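Local structure of possible TctC subunit of the Tripartite Tricarboxylate Transport(TTT) Family (6HKE) at residues G58-A63 against A89-L94; T64-A69 against F242-T247; V105-E110 against P282-P287; K119-P122 against E128-S131; L157-L162 against V186-D191. The protein binds malate, a C4-dicarboxylate, and probably delivers it to a tripartite tricarboxylate transporter for high-affinity uptake from the periplasm. The protein carries 2 engineered substitutions. One frame throughout, in Å; residues are numbered along the deposited sequence.

Contact 1: residues G58-A63 against A89-L94; sequences GGTLAA and ALFPKL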
# COMPACT_ATOMS: atom_id res chain seq x y z
N GLY A 58 -5.99 -9.35 8.74
CA GLY A 58 -6.16 -8.35 7.67
C GLY A 58 -4.94 -7.46 7.47
O GLY A 58 -5.11 -6.25 7.29
N GLY A 59 -3.75 -8.05 7.48
CA GLY A 59 -2.52 -7.33 7.10
C GLY A 59 -1.80 -6.75 8.30
O GLY A 59 -0.79 -6.06 8.08
N THR A 60 -2.28 -7.03 9.53
CA THR A 60 -1.76 -6.42 10.78
C THR A 60 -0.99 -7.40 11.64
O THR A 60 -0.28 -6.90 12.52
CB THR A 60 -2.87 -5.79 11.62
OG1 THR A 60 -3.72 -6.84 12.07
CG2 THR A 60 -3.65 -4.75 10.83
N LEU A 61 -1.13 -8.72 11.44
CA LEU A 61 -0.38 -9.76 12.19
C LEU A 61 1.12 -9.53 12.05
O LEU A 61 1.79 -9.63 13.07
CB LEU A 61 -0.74 -11.16 11.69
CG LEU A 61 0.10 -12.28 12.31
CD1 LEU A 61 -0.22 -12.45 13.79
CD2 LEU A 61 -0.11 -13.60 11.59
N ALA A 62 1.64 -9.28 10.85
CA ALA A 62 3.09 -9.08 10.63
C ALA A 62 3.59 -7.97 11.56
O ALA A 62 4.59 -8.20 12.26
CB ALA A 62 3.39 -8.73 9.20
N ALA A 63 2.91 -6.82 11.53
CA ALA A 63 3.28 -5.61 12.30
C ALA A 63 3.16 -5.91 13.79
O ALA A 63 3.99 -5.42 14.57
CB ALA A 63 2.41 -4.44 11.88
N ALA A 89 -8.12 3.89 12.70
CA ALA A 89 -9.52 4.34 12.54
C ALA A 89 -10.45 3.18 12.14
O ALA A 89 -11.62 3.24 12.56
CB ALA A 89 -9.59 5.46 11.53
N LEU A 90 -9.99 2.21 11.33
CA LEU A 90 -10.88 1.24 10.63
C LEU A 90 -10.86 -0.14 11.29
O LEU A 90 -11.78 -0.93 10.98
CB LEU A 90 -10.44 1.09 9.17
CG LEU A 90 -10.31 2.36 8.35
CD1 LEU A 90 -10.02 2.02 6.90
CD2 LEU A 90 -11.56 3.23 8.46
N PHE A 91 -9.81 -0.48 12.04
CA PHE A 91 -9.56 -1.84 12.59
C PHE A 91 -9.93 -1.85 14.07
O PHE A 91 -9.32 -1.17 14.89
CB PHE A 91 -8.11 -2.28 12.38
CG PHE A 91 -7.89 -3.77 12.34
CD1 PHE A 91 -7.96 -4.54 13.50
CD2 PHE A 91 -7.59 -4.42 11.15
CE1 PHE A 91 -7.75 -5.91 13.46
CE2 PHE A 91 -7.39 -5.79 11.11
CZ PHE A 91 -7.47 -6.54 12.27
N PRO A 92 -11.00 -2.58 14.45
CA PRO A 92 -11.36 -2.74 15.85
C PRO A 92 -10.27 -3.51 16.61
O PRO A 92 -9.88 -4.57 16.13
CB PRO A 92 -12.67 -3.54 15.83
CG PRO A 92 -13.16 -3.46 14.39
CD PRO A 92 -11.92 -3.30 13.54
N LYS A 93 -9.82 -2.97 17.74
CA LYS A 93 -8.86 -3.63 18.66
C LYS A 93 -7.52 -3.83 17.94
O LYS A 93 -6.96 -4.95 18.03
CB LYS A 93 -9.40 -4.98 19.15
CG LYS A 93 -10.82 -4.96 19.71
CD LYS A 93 -10.98 -4.09 20.94
CE LYS A 93 -11.84 -4.76 22.00
NZ LYS A 93 -13.28 -4.82 21.64
N LEU A 94 -7.02 -2.81 17.25
CA LEU A 94 -5.69 -2.89 16.60
C LEU A 94 -4.65 -3.13 17.70
O LEU A 94 -4.72 -2.42 18.71
CB LEU A 94 -5.41 -1.61 15.81
CG LEU A 94 -4.12 -1.65 14.98
CD1 LEU A 94 -4.20 -2.71 13.89
CD2 LEU A 94 -3.82 -0.29 14.38
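T60 meets F91 and L94 across the contact, its two branches sharing the work. The methyl CG2 touches L94 CD1 at 3.7 Å and also lies 3.9 Å from F91 CE2. The hydroxyl arm approaches the outer end of the phenyl ring, where T60 OG1 is 3.8 Å from F91 CZ. It reaches the ring obliquely, and its hydrogen-bonding partner is the carbonyl oxygen of A57.

The torsions explain this division. With chi1 at 66°, OG1 of T60 sits between its own backbone N and carbonyl carbon, which leaves CG2 anti to the carbonyl carbon and turned toward the two apolar partners. F91 and T60 extend from opposite directions. F91 CG is swung anti to the backbone N (chi1 -155°), so the ring points from the residue just after helix 82-90 toward the loop leading into helix 61-67. G58 lies near the plane of that ring, its CA 4.5 Å from F91 CE2. L94 contributes CD1, its side chain running obliquely to that of T60 and also packing on A87 and V88. A serine at T60 would probably keep the link to A57 but open a gap beside F91 CE2 and L94 CD1. No hydrogen bond joins the two segments: the contact is van der Waals packing, and the hydroxyl that shares in it has its hydrogen bond within its own loop.

Contact 2: residues T64-A69 against F242-T247; sequences TRVAHA and FAPRGT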
# COMPACT_ATOMS: atom_id res chain seq x y z
N THR A 64 2.17 -6.71 14.19
CA THR A 64 2.00 -7.12 15.61
C THR A 64 3.22 -7.96 16.03
O THR A 64 3.77 -7.66 17.11
CB THR A 64 0.68 -7.85 15.82
OG1 THR A 64 -0.34 -6.97 15.35
CG2 THR A 64 0.45 -8.22 17.26
N ARG A 65 3.63 -8.96 15.25
CA ARG A 65 4.79 -9.82 15.60
C ARG A 65 6.06 -8.96 15.61
O ARG A 65 6.86 -9.13 16.52
CB ARG A 65 4.92 -11.04 14.67
CG ARG A 65 3.99 -12.19 15.06
CD ARG A 65 4.44 -13.56 14.56
NE ARG A 65 3.37 -14.54 14.69
CZ ARG A 65 3.11 -15.54 13.84
NH1 ARG A 65 2.09 -16.35 14.06
NH2 ARG A 65 3.85 -15.71 12.75
N VAL A 66 6.22 -8.03 14.67
CA VAL A 66 7.46 -7.21 14.62
C VAL A 66 7.45 -6.14 15.72
O VAL A 66 8.52 -5.80 16.22
CB VAL A 66 7.72 -6.65 13.21
CG1 VAL A 66 8.88 -5.66 13.21
CG2 VAL A 66 8.02 -7.79 12.24
N ALA A 67 6.29 -5.67 16.16
CA ALA A 67 6.18 -4.81 17.36
C ALA A 67 6.87 -5.50 18.54
O ALA A 67 7.46 -4.80 19.37
CB ALA A 67 4.73 -4.51 17.66
N HIS A 68 6.85 -6.84 18.56
CA HIS A 68 7.31 -7.73 19.66
C HIS A 68 8.69 -8.33 19.37
O HIS A 68 9.19 -9.06 20.26
CB HIS A 68 6.26 -8.82 19.92
CG HIS A 68 5.00 -8.27 20.52
ND1 HIS A 68 3.79 -8.32 19.88
CD2 HIS A 68 4.79 -7.60 21.67
CE1 HIS A 68 2.87 -7.73 20.62
NE2 HIS A 68 3.46 -7.28 21.72
N ALA A 69 9.28 -8.06 18.20
CA ALA A 69 10.61 -8.59 17.80
C ALA A 69 11.69 -7.90 18.64
O ALA A 69 11.39 -6.83 19.23
CB ALA A 69 10.88 -8.40 16.32
N PHE A 242 9.92 0.15 8.85
CA PHE A 242 9.91 0.39 10.31
C PHE A 242 10.67 -0.73 11.05
O PHE A 242 10.76 -1.86 10.52
CB PHE A 242 8.48 0.39 10.86
CG PHE A 242 7.52 1.33 10.17
CD1 PHE A 242 7.05 1.05 8.89
CD2 PHE A 242 7.06 2.46 10.81
CE1 PHE A 242 6.15 1.90 8.27
CE2 PHE A 242 6.14 3.29 10.20
CZ PHE A 242 5.69 3.01 8.93
N ALA A 243 11.15 -0.41 12.25
CA ALA A 243 11.87 -1.31 13.17
C ALA A 243 11.06 -1.39 14.46
O ALA A 243 10.19 -0.54 14.70
CB ALA A 243 13.27 -0.81 13.43
N PRO A 244 11.31 -2.40 15.32
CA PRO A 244 10.66 -2.47 16.62
C PRO A 244 11.02 -1.19 17.38
O PRO A 244 12.07 -0.63 17.10
CB PRO A 244 11.20 -3.76 17.25
CG PRO A 244 11.61 -4.59 16.05
CD PRO A 244 12.17 -3.58 15.07
N ARG A 245 10.13 -0.73 18.26
CA ARG A 245 10.36 0.51 19.04
C ARG A 245 11.61 0.27 19.88
O ARG A 245 11.81 -0.86 20.31
CB ARG A 245 9.13 0.87 19.86
CG ARG A 245 9.14 2.30 20.38
CD ARG A 245 9.29 3.34 19.29
NE ARG A 245 9.07 4.69 19.80
CZ ARG A 245 8.75 5.74 19.06
NH1 ARG A 245 8.63 5.64 17.75
NH2 ARG A 245 8.56 6.92 19.64
N GLY A 246 12.48 1.26 19.98
CA GLY A 246 13.74 1.14 20.76
C GLY A 246 14.92 0.63 19.95
O GLY A 246 15.97 0.43 20.55
N THR A 247 14.77 0.44 18.63
CA THR A 247 15.90 0.07 17.74
C THR A 247 16.85 1.27 17.78
O THR A 247 16.42 2.40 17.53
CB THR A 247 15.47 -0.31 16.32
OG1 THR A 247 14.59 -1.43 16.35
CG2 THR A 247 16.65 -0.68 15.44
O HOH W 1 7.96 -2.33 19.12
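P244 opens a type II beta turn, P244-T247, at the end of strand 236-244, and packs against the C-terminal end of helix 61-67. The pyrrolidine ring does most of the touching. Its CG lies 3.3 Å from V66 O and 3.9 Å from A69 CB, and the side chain of V66 runs obliquely to the ring, bringing its CG1 methyl to 4.1 Å from the same P244 CG. A valine torsion of 172° puts CG1 anti to the backbone N, beside its own carbonyl carbon and hence near the proline. P244 CB faces a second carbonyl, at 3.7 Å from A69 O.

The turn is fastened from within. P244 O accepts both T247 N and T247 OG1, the hydroxyl at 2.7 Å, and both donors arrive from the same face of the carbonyl plane. G246 takes the positive phi of the third turn position. Polar linkage between the segments runs through one water, which donates to A67 O at 2.5 Å and accepts from R245 N at 2.8 Å. The guanidinium of R245 turns elsewhere, to F102 O.

The ring carbons of P244 thus lie against carbonyl oxygens and methyls without any direct hydrogen bond, and the water supplies the polar link between the two backbones.

Contact 3: residues V105-E110 against P282-P287; sequences VALLTE and PEQRAP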
# COMPACT_ATOMS: atom_id res chain seq x y z
N VAL A 105 12.06 3.88 9.90
CA VAL A 105 13.42 3.84 9.30
C VAL A 105 13.43 4.77 8.08
O VAL A 105 14.29 5.69 8.07
CB VAL A 105 13.82 2.39 8.96
CG1 VAL A 105 15.11 2.30 8.17
CG2 VAL A 105 13.91 1.58 10.22
N ALA A 106 12.53 4.54 7.12
CA ALA A 106 12.60 5.12 5.77
C ALA A 106 11.26 5.01 5.02
O ALA A 106 10.71 3.89 4.95
CB ALA A 106 13.69 4.43 5.01
N LEU A 107 10.80 6.12 4.43
CA LEU A 107 9.84 6.09 3.29
C LEU A 107 10.50 5.35 2.13
O LEU A 107 11.64 5.69 1.79
CB LEU A 107 9.49 7.51 2.87
CG LEU A 107 8.48 7.61 1.73
CD1 LEU A 107 7.15 6.96 2.09
CD2 LEU A 107 8.28 9.07 1.36
N LEU A 108 9.83 4.33 1.58
CA LEU A 108 10.33 3.51 0.45
C LEU A 108 9.79 4.06 -0.87
O LEU A 108 10.57 4.13 -1.85
CB LEU A 108 9.84 2.08 0.64
CG LEU A 108 10.33 1.41 1.91
CD1 LEU A 108 9.92 -0.05 1.92
CD2 LEU A 108 11.85 1.56 2.01
N THR A 109 8.50 4.38 -0.90
CA THR A 109 7.79 4.88 -2.08
C THR A 109 6.44 5.46 -1.68
O THR A 109 6.01 5.32 -0.50
CB THR A 109 7.61 3.77 -3.13
OG1 THR A 109 7.21 4.40 -4.35
CG2 THR A 109 6.60 2.71 -2.74
N GLU A 110 5.83 6.13 -2.64
CA GLU A 110 4.47 6.71 -2.56
C GLU A 110 3.89 6.52 -3.96
O GLU A 110 4.66 6.66 -4.93
CB GLU A 110 4.51 8.18 -2.14
CG GLU A 110 3.15 8.76 -1.81
CD GLU A 110 3.18 9.90 -0.80
OE1 GLU A 110 4.27 10.53 -0.64
OE2 GLU A 110 2.12 10.15 -0.15
N PRO A 282 15.31 13.34 -2.13
CA PRO A 282 16.28 13.39 -1.03
C PRO A 282 15.70 13.99 0.26
O PRO A 282 15.93 13.42 1.31
CB PRO A 282 17.43 14.21 -1.62
CG PRO A 282 17.33 13.93 -3.11
CD PRO A 282 15.83 13.93 -3.38
N GLU A 283 14.92 15.08 0.17
CA GLU A 283 14.37 15.75 1.38
C GLU A 283 13.25 14.91 2.03
O GLU A 283 12.78 15.32 3.12
CB GLU A 283 13.89 17.17 1.08
CG GLU A 283 12.51 17.25 0.44
CD GLU A 283 12.50 17.24 -1.08
OE1 GLU A 283 13.54 16.87 -1.69
OE2 GLU A 283 11.45 17.62 -1.65
N GLN A 284 12.83 13.80 1.41
CA GLN A 284 11.75 12.91 1.93
C GLN A 284 12.34 11.70 2.66
O GLN A 284 11.54 10.86 3.12
CB GLN A 284 10.84 12.43 0.80
CG GLN A 284 9.80 13.44 0.30
CD GLN A 284 8.98 12.78 -0.79
OE1 GLN A 284 9.38 12.71 -1.95
NE2 GLN A 284 7.84 12.24 -0.41
N ARG A 285 13.67 11.60 2.79
CA ARG A 285 14.34 10.31 3.13
C ARG A 285 14.69 10.20 4.62
O ARG A 285 14.95 9.07 5.06
CB ARG A 285 15.57 10.12 2.24
CG ARG A 285 15.19 9.68 0.84
CD ARG A 285 16.36 9.57 -0.13
NE ARG A 285 15.91 9.49 -1.52
CZ ARG A 285 16.68 9.18 -2.55
NH1 ARG A 285 17.98 8.92 -2.40
NH2 ARG A 285 16.16 9.13 -3.76
N ALA A 286 14.69 11.29 5.39
CA ALA A 286 14.89 11.25 6.86
C ALA A 286 13.86 10.31 7.51
O ALA A 286 12.71 10.21 7.09
CB ALA A 286 14.84 12.65 7.43
N PRO A 287 14.24 9.54 8.55
CA PRO A 287 13.27 8.76 9.33
C PRO A 287 11.98 9.49 9.76
O PRO A 287 10.92 8.87 9.84
CB PRO A 287 14.09 8.39 10.57
CG PRO A 287 15.51 8.25 10.03
CD PRO A 287 15.63 9.37 9.02
O HOH W 2 13.85 7.23 2.42
O HOH W 3 11.72 8.78 4.89
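L107 and Q284 are joined through ordered water. One molecule accepts from L107 N at 2.9 Å and donates to Q284 O at 2.7 Å and to A286 O at 2.8 Å, so three backbone groups grip it. A second donates to L107 O, 2.8 Å away, and more weakly to R285 O. Strand and loop are therefore bridged through solvent, with no direct hydrogen bond across the contact.

Carbon contacts form the second group. P287 presses its ring on V105 O, with CG 3.4 Å away, and P287 CA makes a CH...O contact with the same oxygen, which also accepts from N256 ND2. L107, with CG anti to its backbone N (chi1 -178°), sends CD2 to within 3.7 Å of Q284 NE2. The glutamine chain is extended, and its other amide atom, OE1, is hydrogen-bonded to R281 N. Among polar side chains, E110 crosses Q284 at about a right angle, and E110 OE1 stays 4.0 Å from Q284 NE2.

The segment 105-110 also pairs with strand 236-244 and carries two classic beta bulges, V105 and A106 facing L241, L108 and T109 facing T239. Helix 249-263 packs on V105 and A106, while P287 leads into helix 287-305.

Contact 4: residues K119-P122 against E128-S131; sequences KQFP and EFAS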
# COMPACT_ATOMS: atom_id res chain seq x y z
N LYS A 119 -12.99 -6.67 -16.52
CA LYS A 119 -13.03 -6.27 -17.96
C LYS A 119 -14.45 -5.89 -18.41
O LYS A 119 -14.61 -4.84 -19.06
CB LYS A 119 -12.58 -7.45 -18.83
CG LYS A 119 -11.17 -7.41 -19.40
CD LYS A 119 -10.81 -8.70 -20.13
CE LYS A 119 -10.07 -8.50 -21.44
NZ LYS A 119 -8.93 -9.44 -21.59
N GLN A 120 -15.43 -6.74 -18.11
CA GLN A 120 -16.81 -6.66 -18.65
C GLN A 120 -17.72 -5.96 -17.64
O GLN A 120 -18.95 -6.02 -17.80
CB GLN A 120 -17.36 -8.06 -18.95
CG GLN A 120 -16.33 -9.03 -19.55
CD GLN A 120 -15.95 -8.63 -20.95
OE1 GLN A 120 -16.58 -7.77 -21.57
NE2 GLN A 120 -14.91 -9.26 -21.46
N PHE A 121 -17.17 -5.29 -16.63
CA PHE A 121 -18.01 -4.54 -15.67
C PHE A 121 -18.80 -3.52 -16.48
O PHE A 121 -18.22 -2.66 -17.13
CB PHE A 121 -17.19 -3.90 -14.55
CG PHE A 121 -18.01 -3.62 -13.31
CD1 PHE A 121 -18.80 -4.62 -12.75
CD2 PHE A 121 -17.98 -2.39 -12.69
CE1 PHE A 121 -19.56 -4.38 -11.62
CE2 PHE A 121 -18.73 -2.15 -11.55
CZ PHE A 121 -19.52 -3.14 -11.02
N PRO A 122 -20.15 -3.64 -16.52
CA PRO A 122 -20.95 -2.81 -17.44
C PRO A 122 -20.86 -1.29 -17.35
O PRO A 122 -20.96 -0.63 -18.38
CB PRO A 122 -22.38 -3.30 -17.16
CG PRO A 122 -22.17 -4.74 -16.73
CD PRO A 122 -20.95 -4.67 -15.84
N GLU A 128 -22.12 6.14 -14.29
CA GLU A 128 -22.78 4.82 -14.46
C GLU A 128 -22.36 3.88 -13.32
O GLU A 128 -23.19 3.07 -12.88
CB GLU A 128 -22.40 4.17 -15.79
CG GLU A 128 -22.95 4.89 -17.02
CD GLU A 128 -22.52 4.26 -18.34
OE1 GLU A 128 -21.76 3.27 -18.30
OE2 GLU A 128 -22.94 4.77 -19.40
N PHE A 129 -21.10 3.97 -12.89
CA PHE A 129 -20.53 3.05 -11.87
C PHE A 129 -21.30 3.18 -10.55
O PHE A 129 -21.64 2.14 -9.98
CB PHE A 129 -19.03 3.32 -11.70
CG PHE A 129 -18.41 2.48 -10.62
CD1 PHE A 129 -18.58 2.81 -9.29
CD2 PHE A 129 -17.69 1.33 -10.94
CE1 PHE A 129 -18.02 2.02 -8.29
CE2 PHE A 129 -17.13 0.56 -9.94
CZ PHE A 129 -17.30 0.90 -8.62
N ALA A 130 -21.55 4.41 -10.10
CA ALA A 130 -22.30 4.72 -8.86
C ALA A 130 -23.73 4.17 -8.96
O ALA A 130 -24.20 3.56 -7.98
CB ALA A 130 -22.29 6.21 -8.61
N SER A 131 -24.40 4.37 -10.11
CA SER A 131 -25.81 3.96 -10.35
C SER A 131 -25.93 2.44 -10.29
O SER A 131 -26.91 1.94 -9.74
CB SER A 131 -26.30 4.48 -11.68
OG SER A 131 -26.10 5.89 -11.75
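F121 reaches from the loop after strand 102-118 toward F129 on helix 126-136. Its CB points toward the helix and carries CG anti to the backbone N (chi1 -157°), which aims the ring at F129. One side of the ring then does the touching. F121 CD2 lies 4.1 Å from both CD2 and CE2 of F129. One atom further out, F121 CE2 comes to 3.5 Å from F129 CE2 and 3.7 Å from F129 CD2. On the far side of the ring F121 CE1 rests on D187 CB, and the ring also meets Y132 edge-to-face.

The F129 atoms approach F121 at its edge, near the ring plane, whereas F121 CE2 comes upon the F129 ring obliquely. The planes are 63° apart and the centroids of the F121 and F129 rings 5.7 Å, an inclined pairing intermediate between a stack and a T. Both belong to the strand-loop-helix connection that leads from the long strand 102-118 into helix 126-136, and the pair packs the loop against the first turn of that helix.

Nearer the surface, the extended chain of E128 brings OE1 to 4.0 Å from P122 O. The same E128 OE1 accepts a hydrogen bond from K124 N, just ahead of the helix. The backbone N of E128 is taken by D125 OD1, and on the loop side F121 O accepts from K206 NZ.

Contact 5: residues L157-L162 against V186-D191; sequences LLNRLL and VDYMCD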
# COMPACT_ATOMS: atom_id res chain seq x y z
N LEU A 157 -13.52 4.26 1.59
CA LEU A 157 -13.62 5.71 1.30
C LEU A 157 -14.54 5.92 0.10
O LEU A 157 -15.47 6.74 0.20
CB LEU A 157 -12.24 6.30 1.02
CG LEU A 157 -12.27 7.78 0.67
CD1 LEU A 157 -13.04 8.58 1.72
CD2 LEU A 157 -10.87 8.33 0.51
N LEU A 158 -14.26 5.20 -0.99
CA LEU A 158 -15.07 5.25 -2.24
C LEU A 158 -16.53 4.90 -1.93
O LEU A 158 -17.41 5.70 -2.27
CB LEU A 158 -14.43 4.31 -3.26
CG LEU A 158 -15.16 4.15 -4.58
CD1 LEU A 158 -15.04 5.40 -5.43
CD2 LEU A 158 -14.62 2.95 -5.33
N ASN A 159 -16.79 3.76 -1.30
CA ASN A 159 -18.17 3.28 -1.02
C ASN A 159 -18.92 4.28 -0.13
O ASN A 159 -20.13 4.48 -0.38
CB ASN A 159 -18.17 1.87 -0.43
CG ASN A 159 -17.72 0.84 -1.44
OD1 ASN A 159 -17.55 1.14 -2.62
ND2 ASN A 159 -17.52 -0.37 -0.97
N ARG A 160 -18.26 4.92 0.85
CA ARG A 160 -18.88 5.95 1.73
C ARG A 160 -19.16 7.24 0.95
O ARG A 160 -20.16 7.91 1.27
CB ARG A 160 -18.00 6.30 2.92
CG ARG A 160 -18.28 5.39 4.10
CD ARG A 160 -17.33 5.63 5.26
NE ARG A 160 -17.39 4.48 6.15
CZ ARG A 160 -17.60 4.53 7.46
NH1 ARG A 160 -17.76 5.68 8.08
NH2 ARG A 160 -17.61 3.40 8.14
N LEU A 161 -18.29 7.60 0.01
CA LEU A 161 -18.48 8.77 -0.86
C LEU A 161 -19.70 8.52 -1.75
O LEU A 161 -20.52 9.45 -1.87
CB LEU A 161 -17.20 9.01 -1.68
CG LEU A 161 -16.08 9.69 -0.90
CD1 LEU A 161 -14.80 9.76 -1.72
CD2 LEU A 161 -16.50 11.08 -0.44
N LEU A 162 -19.84 7.31 -2.30
CA LEU A 162 -20.93 6.94 -3.24
C LEU A 162 -22.15 6.42 -2.47
O LEU A 162 -23.17 6.16 -3.12
CB LEU A 162 -20.43 5.86 -4.21
CG LEU A 162 -19.33 6.26 -5.19
CD1 LEU A 162 -18.97 5.08 -6.05
CD2 LEU A 162 -19.75 7.43 -6.06
N VAL A 186 -14.51 -11.33 -8.84
CA VAL A 186 -14.91 -10.12 -8.06
C VAL A 186 -15.13 -8.96 -9.05
O VAL A 186 -14.66 -9.05 -10.20
CB VAL A 186 -13.87 -9.79 -6.97
CG1 VAL A 186 -13.87 -10.83 -5.86
CG2 VAL A 186 -12.48 -9.61 -7.55
N ASP A 187 -15.84 -7.93 -8.60
CA ASP A 187 -16.42 -6.86 -9.47
C ASP A 187 -15.49 -5.66 -9.50
O ASP A 187 -15.09 -5.24 -10.60
CB ASP A 187 -17.84 -6.55 -9.02
CG ASP A 187 -18.72 -7.76 -9.28
OD1 ASP A 187 -18.90 -8.09 -10.47
OD2 ASP A 187 -19.12 -8.43 -8.31
N TYR A 188 -15.11 -5.12 -8.34
CA TYR A 188 -14.12 -4.03 -8.32
C TYR A 188 -13.24 -4.09 -7.08
O TYR A 188 -13.39 -4.95 -6.20
CB TYR A 188 -14.81 -2.68 -8.51
CG TYR A 188 -15.70 -2.19 -7.40
CD1 TYR A 188 -17.03 -2.56 -7.36
CD2 TYR A 188 -15.26 -1.26 -6.48
CE1 TYR A 188 -17.89 -2.05 -6.41
CE2 TYR A 188 -16.10 -0.75 -5.51
CZ TYR A 188 -17.42 -1.14 -5.47
OH TYR A 188 -18.27 -0.66 -4.52
N MET A 189 -12.29 -3.17 -7.07
CA MET A 189 -11.10 -3.18 -6.21
C MET A 189 -10.48 -1.79 -6.32
O MET A 189 -10.47 -1.23 -7.45
CB MET A 189 -10.15 -4.25 -6.77
CG MET A 189 -9.16 -4.80 -5.80
SD MET A 189 -8.26 -6.05 -6.75
CE MET A 189 -6.75 -5.17 -7.13
N CYS A 190 -10.03 -1.24 -5.20
CA CYS A 190 -9.11 -0.08 -5.20
C CYS A 190 -7.73 -0.67 -4.99
O CYS A 190 -7.60 -1.43 -4.03
CB CYS A 190 -9.50 0.94 -4.15
SG CYS A 190 -11.15 1.60 -4.49
N ASP A 191 -6.79 -0.42 -5.91
CA ASP A 191 -5.44 -1.02 -5.81
C ASP A 191 -4.36 0.05 -6.04
O ASP A 191 -4.60 1.03 -6.73
CB ASP A 191 -5.34 -2.23 -6.74
CG ASP A 191 -4.24 -3.23 -6.39
OD1 ASP A 191 -3.62 -3.09 -5.32
OD2 ASP A 191 -4.01 -4.16 -7.22
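L158 and N159 of helix 150-162 pack on Y188 and C190 of strand 188-192 in a buried helix-on-sheet contact. Segments 157-162 and 188-191 approach to 10.6 Å between axes, their directions 121° apart.

A single hydrogen bond crosses it. Y188 OH donates to N159 OD1 at 2.7 Å, tilted 33° from the carbonyl plane, and the oxygen sits at the edge of the tyrosine ring, in its plane, with ring and amide nearly perpendicular. Y188 holds CG between its backbone N and carbonyl carbon, the crowded position, which sends the ring toward the helix. Helix 150-162 is the connection of a beta-alpha-beta crossover between the parallel strands 141-144 and 167-170, and strand 188-192 lies beside the first of these. The amino end of helix 150-162 carries V150 and S151, which bind malate.

Beside the polar bond, one leucine methyl serves two partners: L158 CD2 lies 4.0 Å from Y188 CE2 and 3.8 Å from C190 SG. A phenylalanine in place of Y188 would probably keep much of the packing but leave the buried N159 OD1 without its donor. M189, between the two inward residues, points away from this helix and packs on A177 and L178 of helix 174-182.

In the fold
Contacts 1 and 2 follow each other along helix 61-67, with centres 15 Å apart. Contact 2 passes into contact 3 through neighbouring strands 236-244 and 102-118, where V105 CG2 lies 4.0 Å from A243 N. Contacts 4 and 5 touch through side chains, F129 CZ resting 3.7 Å from Y188 CD2. Contacts 2 and 4 are 43 Å apart between centres, on opposite sides of the chain's centre, and strand 102-118 runs from the one side to the other. As for the bound malate, the side chain of C190 in contact 5 is about 8 Å from it, residue G58 of contact 1 about 9 Å and the side chain of E110 in contact 3 about 13 Å.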